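Local coordinates for glucose-6-phosphate isomerase (Plasmodium falciparum, PDB 3QKI), which probably catalyses the reversible conversion of alpha-D-glucose 6-phosphate to beta-D-fructose 6-phosphate, an early step of glycolysis, at residues Asn338-Met343 / Leu528-Tyr533; Tyr373-Ile378 / Gln437-Pro442; Val283-Asn288 / Phe303-Trp308. All blocks are in the same frame, centred on the assembly; numbering follows the deposited sequence.

Interaction 1: residues Asn338-Met343 / Leu528-Tyr533; sequences NGCHDM and LLLSLY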
loop_
_atom_site.group_PDB
_atom_site.type_symbol
_atom_site.label_atom_id
_atom_site.label_comp_id
_atom_site.label_asym_id
_atom_site.label_seq_id
_atom_site.Cartn_x
_atom_site.Cartn_y
_atom_site.Cartn_z
ATOM N N ASN A 338 -26.764 7.846 -3.988
ATOM C CA ASN A 338 -27.702 8.140 -2.901
ATOM C C ASN A 338 -27.006 8.052 -1.556
ATOM O O ASN A 338 -27.261 8.883 -0.685
ATOM C CB ASN A 338 -28.915 7.192 -2.938
ATOM C CG ASN A 338 -29.800 7.401 -4.137
ATOM O OD1 ASN A 338 -29.643 8.353 -4.909
ATOM N ND2 ASN A 338 -30.753 6.501 -4.326
ATOM N N GLY A 339 -26.107 7.074 -1.414
ATOM C CA GLY A 339 -25.291 6.914 -0.216
ATOM C C GLY A 339 -24.418 8.129 0.020
ATOM O O GLY A 339 -24.417 8.677 1.118
ATOM N N CYS A 340 -23.700 8.583 -1.029
ATOM C CA CYS A 340 -22.841 9.771 -0.997
ATOM C C CYS A 340 -23.671 10.967 -0.560
ATOM O O CYS A 340 -23.260 11.733 0.321
ATOM C CB CYS A 340 -22.205 10.030 -2.361
ATOM S SG CYS A 340 -21.062 8.736 -2.910
ATOM N N HIS A 341 -24.848 11.122 -1.196
ATOM C CA HIS A 341 -25.754 12.231 -0.942
ATOM C C HIS A 341 -26.256 12.283 0.497
ATOM O O HIS A 341 -26.211 13.355 1.110
ATOM C CB HIS A 341 -26.923 12.230 -1.936
ATOM C CG HIS A 341 -27.878 13.365 -1.704
ATOM N ND1 HIS A 341 -27.489 14.682 -1.877
ATOM C CD2 HIS A 341 -29.164 13.341 -1.291
ATOM C CE1 HIS A 341 -28.556 15.411 -1.603
ATOM N NE2 HIS A 341 -29.591 14.647 -1.262
ATOM N N ASP A 342 -26.699 11.134 1.056
ATOM C CA ASP A 342 -27.195 11.075 2.432
ATOM C C ASP A 342 -26.125 11.418 3.453
ATOM O O ASP A 342 -26.417 12.119 4.421
ATOM C CB ASP A 342 -27.859 9.723 2.729
ATOM C CG ASP A 342 -29.208 9.562 2.050
ATOM O OD1 ASP A 342 -29.761 10.585 1.570
ATOM O OD2 ASP A 342 -29.709 8.424 1.998
ATOM N N MET A 343 -24.875 10.991 3.213
ATOM C CA MET A 343 -23.762 11.364 4.092
ATOM C C MET A 343 -23.419 12.870 3.907
ATOM O O MET A 343 -23.130 13.532 4.896
ATOM C CB MET A 343 -22.536 10.463 3.858
ATOM C CG MET A 343 -21.326 10.798 4.756
ATOM S SD MET A 343 -21.654 10.749 6.544
ATOM C CE MET A 343 -21.765 9.021 6.772
ATOM N N LEU A 528 -21.811 5.839 1.422
ATOM C CA LEU A 528 -21.687 6.420 2.766
ATOM C C LEU A 528 -20.193 6.498 3.167
ATOM O O LEU A 528 -19.768 7.526 3.684
ATOM C CB LEU A 528 -22.410 5.563 3.818
ATOM C CG LEU A 528 -23.920 5.526 3.842
ATOM C CD1 LEU A 528 -24.379 4.574 4.924
ATOM C CD2 LEU A 528 -24.529 6.934 4.073
ATOM N N LEU A 529 -19.423 5.408 2.925
ATOM C CA LEU A 529 -17.992 5.317 3.251
ATOM C C LEU A 529 -17.154 6.353 2.465
ATOM O O LEU A 529 -16.319 7.022 3.058
ATOM C CB LEU A 529 -17.462 3.876 3.065
ATOM C CG LEU A 529 -15.986 3.608 3.398
ATOM C CD1 LEU A 529 -15.683 3.848 4.874
ATOM C CD2 LEU A 529 -15.593 2.175 3.013
ATOM N N LEU A 530 -17.383 6.482 1.157
ATOM C CA LEU A 530 -16.666 7.459 0.339
ATOM C C LEU A 530 -16.924 8.877 0.825
ATOM O O LEU A 530 -15.971 9.626 1.060
ATOM C CB LEU A 530 -17.041 7.365 -1.160
ATOM C CG LEU A 530 -16.467 8.495 -2.029
ATOM C CD1 LEU A 530 -14.973 8.348 -2.217
ATOM C CD2 LEU A 530 -17.223 8.661 -3.292
ATOM N N SER A 531 -18.206 9.238 0.994
ATOM C CA SER A 531 -18.570 10.592 1.400
ATOM C C SER A 531 -18.060 10.904 2.805
ATOM O O SER A 531 -17.652 12.024 3.052
ATOM C CB SER A 531 -20.070 10.828 1.267
ATOM O OG SER A 531 -20.434 12.058 1.881
ATOM N N LEU A 532 -18.053 9.915 3.702
ATOM C CA LEU A 532 -17.567 10.073 5.063
ATOM C C LEU A 532 -16.117 10.594 5.042
ATOM O O LEU A 532 -15.812 11.549 5.746
ATOM C CB LEU A 532 -17.674 8.728 5.831
ATOM C CG LEU A 532 -17.026 8.664 7.223
ATOM C CD1 LEU A 532 -17.612 9.698 8.140
ATOM C CD2 LEU A 532 -17.146 7.261 7.829
ATOM N N TYR A 533 -15.245 9.989 4.220
ATOM C CA TYR A 533 -13.845 10.394 4.110
ATOM C C TYR A 533 -13.665 11.694 3.322
ATOM O O TYR A 533 -12.858 12.539 3.737
ATOM C CB TYR A 533 -12.950 9.241 3.590
ATOM C CG TYR A 533 -12.557 8.312 4.713
ATOM C CD1 TYR A 533 -13.445 7.346 5.193
ATOM C CD2 TYR A 533 -11.343 8.471 5.382
ATOM C CE1 TYR A 533 -13.126 6.548 6.295
ATOM C CE2 TYR A 533 -11.014 7.673 6.485
ATOM C CZ TYR A 533 -11.901 6.703 6.926
ATOM O OH TYR A 533 -11.582 5.905 8.006
#
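Two long helices, 330-349 and 523-543, pack closely in the interior of the subunit where Gly339 meets Leu528. Over these turns the axes approach to 7.5 Å and cross at -40°, both helices running in broadly the same direction. The backbones come so close because Gly339 carries no side chain: its CA lies 4.7 Å from the CA of Leu528. CG of Leu528 is anti to its own carbonyl carbon (chi1 -71°); with chi2 extended, this sets CD2 against the carbonyl, 3.4 Å from Gly339 O.

A turn further on, Ser531 faces the first helix. Its OG is 3.2 Å from Cys340 O without bonding to it; the hydrogen-bond partner of the hydroxyl is Asp344, just beyond 338-343 on the same helix. That bond ties the two helices together where the segments themselves share no hydrogen bond. Helix 523-543 follows strand 513-518 of the larger, mixed sheet, and its Leu529, Leu532 and Tyr533 pack back on that strand; helix 523-543 thus lies between helix 330-349 and the strand.

Met343 reaches across from the first helix. Its CG is anti to the backbone N, which carries the side chain toward Ser531, and bends at chi2 and chi3 then run it across Ser531 and Leu532. CG passes 3.3 Å from Ser531 OG, while the terminal CE curls back to 4.2 Å from Leu532 CB. Pro357 of helix 356-371 touches both Met343 and Leu532. At the other margin, the thiol of Cys340 meets the tip of Leu530, with SG 3.9 Å from CD2.

Interaction 2: residues Tyr373-Ile378 / Gln437-Pro442; sequences YKNVAI and QGQVIP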
loop_
_atom_site.group_PDB
_atom_site.type_symbol
_atom_site.label_atom_id
_atom_site.label_comp_id
_atom_site.label_asym_id
_atom_site.label_seq_id
_atom_site.Cartn_x
_atom_site.Cartn_y
_atom_site.Cartn_z
ATOM N N TYR A 373 1.111 12.748 16.653
ATOM C CA TYR A 373 0.918 11.486 15.924
ATOM C C TYR A 373 0.706 11.830 14.447
ATOM O O TYR A 373 -0.398 12.187 14.020
ATOM C CB TYR A 373 -0.263 10.689 16.498
ATOM C CG TYR A 373 -0.067 10.208 17.925
ATOM C CD1 TYR A 373 1.211 10.036 18.459
ATOM C CD2 TYR A 373 -1.157 9.904 18.734
ATOM C CE1 TYR A 373 1.395 9.589 19.765
ATOM C CE2 TYR A 373 -0.983 9.444 20.037
ATOM C CZ TYR A 373 0.295 9.303 20.552
ATOM O OH TYR A 373 0.486 8.875 21.845
ATOM N N LYS A 374 1.801 11.806 13.693
ATOM C CA LYS A 374 1.836 12.207 12.279
ATOM C C LYS A 374 1.512 11.099 11.262
ATOM O O LYS A 374 1.784 11.247 10.066
ATOM C CB LYS A 374 3.151 12.904 11.960
ATOM C CG LYS A 374 3.471 14.099 12.869
ATOM C CD LYS A 374 4.634 14.862 12.262
ATOM C CE LYS A 374 5.590 15.352 13.301
ATOM N NZ LYS A 374 6.490 16.401 12.758
ATOM N N ASN A 375 0.882 10.017 11.726
ATOM C CA ASN A 375 0.498 8.921 10.839
ATOM C C ASN A 375 -0.924 8.493 11.103
ATOM O O ASN A 375 -1.426 8.710 12.202
ATOM C CB ASN A 375 1.418 7.706 11.037
ATOM C CG ASN A 375 2.815 7.919 10.600
ATOM O OD1 ASN A 375 3.152 7.800 9.436
ATOM N ND2 ASN A 375 3.656 8.264 11.532
ATOM N N VAL A 376 -1.574 7.878 10.096
ATOM C CA VAL A 376 -2.908 7.288 10.213
ATOM C C VAL A 376 -2.822 5.959 9.471
ATOM O O VAL A 376 -2.433 5.947 8.295
ATOM C CB VAL A 376 -4.076 8.149 9.626
ATOM C CG1 VAL A 376 -5.400 7.373 9.659
ATOM C CG2 VAL A 376 -4.215 9.493 10.329
ATOM N N ALA A 377 -3.214 4.858 10.129
ATOM C CA ALA A 377 -3.300 3.534 9.490
ATOM C C ALA A 377 -4.774 3.263 9.149
ATOM O O ALA A 377 -5.629 3.289 10.044
ATOM C CB ALA A 377 -2.744 2.447 10.406
ATOM N N ILE A 378 -5.066 3.037 7.854
ATOM C CA ILE A 378 -6.416 2.745 7.348
ATOM C C ILE A 378 -6.474 1.264 7.209
ATOM O O ILE A 378 -5.786 0.689 6.354
ATOM C CB ILE A 378 -6.733 3.455 6.016
ATOM C CG1 ILE A 378 -6.657 4.994 6.153
ATOM C CG2 ILE A 378 -8.109 2.995 5.467
ATOM C CD1 ILE A 378 -7.725 5.724 7.160
ATOM N N GLN A 437 4.128 -2.027 19.671
ATOM C CA GLN A 437 5.336 -1.815 20.474
ATOM C C GLN A 437 6.353 -0.777 19.999
ATOM O O GLN A 437 7.308 -0.478 20.721
ATOM C CB GLN A 437 6.034 -3.167 20.787
ATOM C CG GLN A 437 5.227 -4.085 21.723
ATOM C CD GLN A 437 6.019 -5.319 22.099
ATOM O OE1 GLN A 437 6.706 -5.934 21.278
ATOM N NE2 GLN A 437 5.942 -5.720 23.361
ATOM N N GLY A 438 6.194 -0.278 18.794
ATOM C CA GLY A 438 7.073 0.757 18.283
ATOM C C GLY A 438 6.393 2.098 18.424
ATOM O O GLY A 438 5.612 2.322 19.363
ATOM N N GLN A 439 6.633 2.985 17.466
ATOM C CA GLN A 439 6.005 4.295 17.494
ATOM C C GLN A 439 4.459 4.201 17.432
ATOM O O GLN A 439 3.919 3.259 16.814
ATOM C CB GLN A 439 6.623 5.200 16.427
ATOM C CG GLN A 439 6.256 4.875 15.005
ATOM C CD GLN A 439 6.859 5.887 14.076
ATOM O OE1 GLN A 439 7.799 5.589 13.345
ATOM N NE2 GLN A 439 6.381 7.119 14.129
ATOM N N VAL A 440 3.768 5.098 18.176
ATOM C CA VAL A 440 2.301 5.132 18.271
ATOM C C VAL A 440 1.700 5.608 16.946
ATOM O O VAL A 440 2.084 6.661 16.428
ATOM C CB VAL A 440 1.782 5.963 19.479
ATOM C CG1 VAL A 440 0.254 6.066 19.476
ATOM C CG2 VAL A 440 2.253 5.370 20.796
ATOM N N ILE A 441 0.766 4.805 16.402
ATOM C CA ILE A 441 0.088 5.070 15.128
ATOM C C ILE A 441 -1.437 4.949 15.298
ATOM O O ILE A 441 -1.942 3.825 15.374
ATOM C CB ILE A 441 0.622 4.161 13.974
ATOM C CG1 ILE A 441 2.114 4.492 13.683
ATOM C CG2 ILE A 441 -0.225 4.347 12.686
ATOM C CD1 ILE A 441 2.811 3.468 13.524
ATOM N N PRO A 442 -2.185 6.088 15.318
ATOM C CA PRO A 442 -3.657 6.007 15.422
ATOM C C PRO A 442 -4.219 5.188 14.261
ATOM O O PRO A 442 -3.788 5.354 13.123
ATOM C CB PRO A 442 -4.092 7.477 15.320
ATOM C CG PRO A 442 -2.901 8.230 15.841
ATOM C CD PRO A 442 -1.734 7.491 15.273
HETATM O O HOH W 1 1.618 8.458 14.375
#
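Tyr373 lays one face of its ring against Val440, whose CG1 sits 3.7 Å from the ring centroid and 23° off the normal: a CH-pi contact, shifted toward the rim on the hydroxyl side. CG1 is anti to the valine backbone N (chi1 175°), and this torsion aims the methyl at the ring, where CZ is its nearest atom at 3.4 Å. Beside it, CG of Pro442 abuts the root of the tyrosine, 3.7 Å from Tyr373 CB, and the CD of the same proline comes to 3.3 Å from Asn375 O.

The polar link lies deeper. Ala377 N donates to Pro442 O over 3.1 Å in a nearly straight bond (172°), approaching along the C=O axis. The methyl of Ala377 meets Ile441 CG2 at 3.9 Å. Nearer Tyr373, a water donates to Val440 O at 2.8 Å and accepts a weak bond from Asn375 N, filling in where the two segments do not pair directly.

Further out, the arrangement is the entry to parallel pairing between neighbouring strands: 375-380 and 443-448 are adjacent in the mixed sheet, and Ala377 goes on to bond the backbone of Glu444. On the other side of 375-378, Val376 bonds to strand 418-420. The dimer partner is close as well, with Val418 of the second subunit packing on Asn375 and Ser403 of that subunit bonded to Gln437 O.

A proline has no N-H to give, so at Pro442 the carbonyl supplies the sheet bond while the ring serves as an apolar surface. Within these segments one direct main-chain bond and a water bridge, weak on the Asn375 side, join the backbones, and the tyrosine face packs on Val440 in the loop that leads to the strand.

Interaction 3: residues Val283-Asn288 / Phe303-Trp308; sequences VAVSTN and FEFWDW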
loop_
_atom_site.group_PDB
_atom_site.type_symbol
_atom_site.label_atom_id
_atom_site.label_comp_id
_atom_site.label_asym_id
_atom_site.label_seq_id
_atom_site.Cartn_x
_atom_site.Cartn_y
_atom_site.Cartn_z
ATOM N N VAL A 283 -13.775 5.527 -25.743
ATOM C CA VAL A 283 -14.552 6.548 -25.064
ATOM C C VAL A 283 -13.641 7.512 -24.295
ATOM O O VAL A 283 -12.515 7.144 -23.913
ATOM C CB VAL A 283 -15.848 6.102 -24.326
ATOM C CG1 VAL A 283 -16.288 4.708 -24.712
ATOM C CG2 VAL A 283 -15.757 6.249 -22.828
ATOM N N ALA A 284 -14.086 8.764 -24.130
ATOM C CA ALA A 284 -13.292 9.708 -23.360
ATOM C C ALA A 284 -14.095 10.331 -22.257
ATOM O O ALA A 284 -15.289 10.562 -22.404
ATOM C CB ALA A 284 -12.731 10.795 -24.267
ATOM N N VAL A 285 -13.434 10.620 -21.138
ATOM C CA VAL A 285 -14.035 11.362 -20.044
ATOM C C VAL A 285 -13.136 12.577 -20.020
ATOM O O VAL A 285 -11.966 12.475 -19.629
ATOM C CB VAL A 285 -14.107 10.611 -18.696
ATOM C CG1 VAL A 285 -14.616 11.535 -17.600
ATOM C CG2 VAL A 285 -15.009 9.374 -18.809
ATOM N N SER A 286 -13.639 13.692 -20.605
ATOM C CA SER A 286 -12.857 14.908 -20.828
ATOM C C SER A 286 -13.766 16.085 -21.222
ATOM O O SER A 286 -14.939 15.888 -21.551
ATOM C CB SER A 286 -11.911 14.676 -22.007
ATOM O OG SER A 286 -11.042 15.767 -22.259
ATOM N N THR A 287 -13.185 17.304 -21.295
ATOM C CA THR A 287 -13.948 18.474 -21.790
ATOM C C THR A 287 -13.272 19.040 -23.008
ATOM O O THR A 287 -13.801 19.963 -23.642
ATOM C CB THR A 287 -14.114 19.523 -20.715
ATOM O OG1 THR A 287 -12.819 19.851 -20.210
ATOM C CG2 THR A 287 -15.006 19.038 -19.609
ATOM N N ASN A 288 -12.095 18.505 -23.340
ATOM C CA ASN A 288 -11.411 19.022 -24.507
ATOM C C ASN A 288 -11.964 18.328 -25.746
ATOM O O ASN A 288 -11.410 17.325 -26.211
ATOM C CB ASN A 288 -9.916 18.867 -24.380
ATOM C CG ASN A 288 -9.169 19.657 -25.424
ATOM O OD1 ASN A 288 -9.644 19.871 -26.556
ATOM N ND2 ASN A 288 -7.985 20.102 -25.065
ATOM N N PHE A 303 -17.756 12.049 -22.368
ATOM C CA PHE A 303 -18.528 12.301 -21.155
ATOM C C PHE A 303 -17.852 13.429 -20.374
ATOM O O PHE A 303 -16.662 13.376 -20.081
ATOM C CB PHE A 303 -18.658 11.008 -20.348
ATOM C CG PHE A 303 -19.426 9.932 -21.096
ATOM C CD1 PHE A 303 -18.806 9.158 -22.075
ATOM C CD2 PHE A 303 -20.779 9.740 -20.868
ATOM C CE1 PHE A 303 -19.516 8.173 -22.756
ATOM C CE2 PHE A 303 -21.489 8.762 -21.571
ATOM C CZ PHE A 303 -20.856 7.990 -22.509
ATOM N N GLU A 304 -18.592 14.480 -20.121
ATOM C CA GLU A 304 -18.035 15.652 -19.483
ATOM C C GLU A 304 -18.063 15.648 -17.951
ATOM O O GLU A 304 -18.823 14.925 -17.308
ATOM C CB GLU A 304 -18.646 16.944 -20.108
ATOM C CG GLU A 304 -19.794 17.581 -19.351
ATOM C CD GLU A 304 -20.628 18.616 -20.087
ATOM O OE1 GLU A 304 -20.549 19.813 -19.726
ATOM O OE2 GLU A 304 -21.438 18.213 -20.955
ATOM N N PHE A 305 -17.165 16.446 -17.394
ATOM C CA PHE A 305 -17.054 16.788 -15.985
ATOM C C PHE A 305 -16.585 18.241 -15.896
ATOM O O PHE A 305 -16.348 18.850 -16.936
ATOM C CB PHE A 305 -16.314 15.747 -15.135
ATOM C CG PHE A 305 -14.823 15.606 -15.291
ATOM C CD1 PHE A 305 -14.279 15.058 -16.447
ATOM C CD2 PHE A 305 -13.974 15.857 -14.223
ATOM C CE1 PHE A 305 -12.909 14.848 -16.560
ATOM C CE2 PHE A 305 -12.603 15.642 -14.333
ATOM C CZ PHE A 305 -12.076 15.139 -15.502
ATOM N N TRP A 306 -16.602 18.839 -14.712
ATOM C CA TRP A 306 -16.373 20.279 -14.582
ATOM C C TRP A 306 -15.179 20.666 -13.735
ATOM O O TRP A 306 -14.715 19.861 -12.921
ATOM C CB TRP A 306 -17.686 20.940 -14.114
ATOM C CG TRP A 306 -18.828 20.535 -14.997
ATOM C CD1 TRP A 306 -19.148 21.075 -16.216
ATOM C CD2 TRP A 306 -19.617 19.338 -14.871
ATOM N NE1 TRP A 306 -20.109 20.312 -16.834
ATOM C CE2 TRP A 306 -20.418 19.240 -16.032
ATOM C CE3 TRP A 306 -19.712 18.326 -13.892
ATOM C CZ2 TRP A 306 -21.338 18.196 -16.223
ATOM C CZ3 TRP A 306 -20.632 17.305 -14.078
ATOM C CH2 TRP A 306 -21.435 17.247 -15.230
ATOM N N ASP A 307 -14.677 21.903 -13.919
ATOM C CA ASP A 307 -13.505 22.371 -13.173
ATOM C C ASP A 307 -13.692 22.422 -11.649
ATOM O O ASP A 307 -12.701 22.377 -10.931
ATOM C CB ASP A 307 -12.897 23.672 -13.757
ATOM C CG ASP A 307 -13.692 24.947 -13.547
ATOM O OD1 ASP A 307 -13.209 26.023 -13.984
ATOM O OD2 ASP A 307 -14.809 24.875 -12.962
ATOM N N TRP A 308 -14.958 22.477 -11.169
ATOM C CA TRP A 308 -15.293 22.464 -9.744
ATOM C C TRP A 308 -15.290 21.035 -9.142
ATOM O O TRP A 308 -15.606 20.845 -7.964
ATOM C CB TRP A 308 -16.577 23.253 -9.427
ATOM C CG TRP A 308 -17.703 23.075 -10.405
ATOM C CD1 TRP A 308 -18.126 23.980 -11.334
ATOM C CD2 TRP A 308 -18.608 21.963 -10.488
ATOM N NE1 TRP A 308 -19.207 23.489 -12.016
ATOM C CE2 TRP A 308 -19.546 22.264 -11.500
ATOM C CE3 TRP A 308 -18.718 20.734 -9.807
ATOM C CZ2 TRP A 308 -20.563 21.375 -11.863
ATOM C CZ3 TRP A 308 -19.742 19.868 -10.151
ATOM C CH2 TRP A 308 -20.648 20.189 -11.168
#
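Val285 and Phe303 sit side by side as a parallel beta bridge, and here the contact is tight. Phe303 N donates to Ala284 O at 2.9 Å (167°), and Phe303 O in turn takes Ser286 N at 3.1 Å in a more bent bond (141°). The same carbonyl lies 3.3 Å from Val285 CA, a CA-H...O contact, so two donors of different strength converge on it. On the sheet face that carries the Val285 and Phe303 side chains, Val285 CG1 meets the Phe305 ring at CD1, 3.7 Å away. The Phe303 ring turns its edge to Ala284 O; beyond the segments it meets Lys145 in a cation-pi contact. Tight too is Thr287 CG2, pressed to 3.0 Å from Phe305 O, a buried carbonyl with no polar partner in the model.

The fit is looser at the partly exposed edge, where Thr287 CG2 and Glu304 CB are 4.2 Å apart. From there the glutamate leads off, and Glu304 OE1 accepts from Trp306 NE1 at 3.0 Å, on its anti side.

Ser286 OG accepts from Asn288 N, an ST turn, and also bonds the backbone Ser249 O and Lys250 O; separately, Thr287 OG1 bonds the side-chain Lys250 NZ. Ser249 and Lys250 bind fructose 6-phosphate, so this is a second shell to the sugar-phosphate site. With Asn288 N-capping helix 289-295, the whole forms a beta-alpha-beta crossover at the edge of a parallel sheet, as in the sugar isomerase (SIS) fold.

Interactions 1 and 2 belong to the part of the fold built round the mixed sheet, and they touch: Tyr533 CE2 lies 3.9 Å from Ile378 CD1. Interaction 3 sits in the other, parallel sheet, about 38 Å from interaction 2 between centres and on the opposite side of the chain's centre. The helix pair of interaction 1 is the most central and is wholly buried, relying on close backbones and apolar side chains, with one serine-aspartate bond just beyond the segments. The other two are also largely buried, but each includes a few partly exposed residues and uses main-chain hydrogen bonds: one plus a water beside the dimer partner in interaction 2, two in interaction 3, which alone directly adjoins the substrate-binding residues.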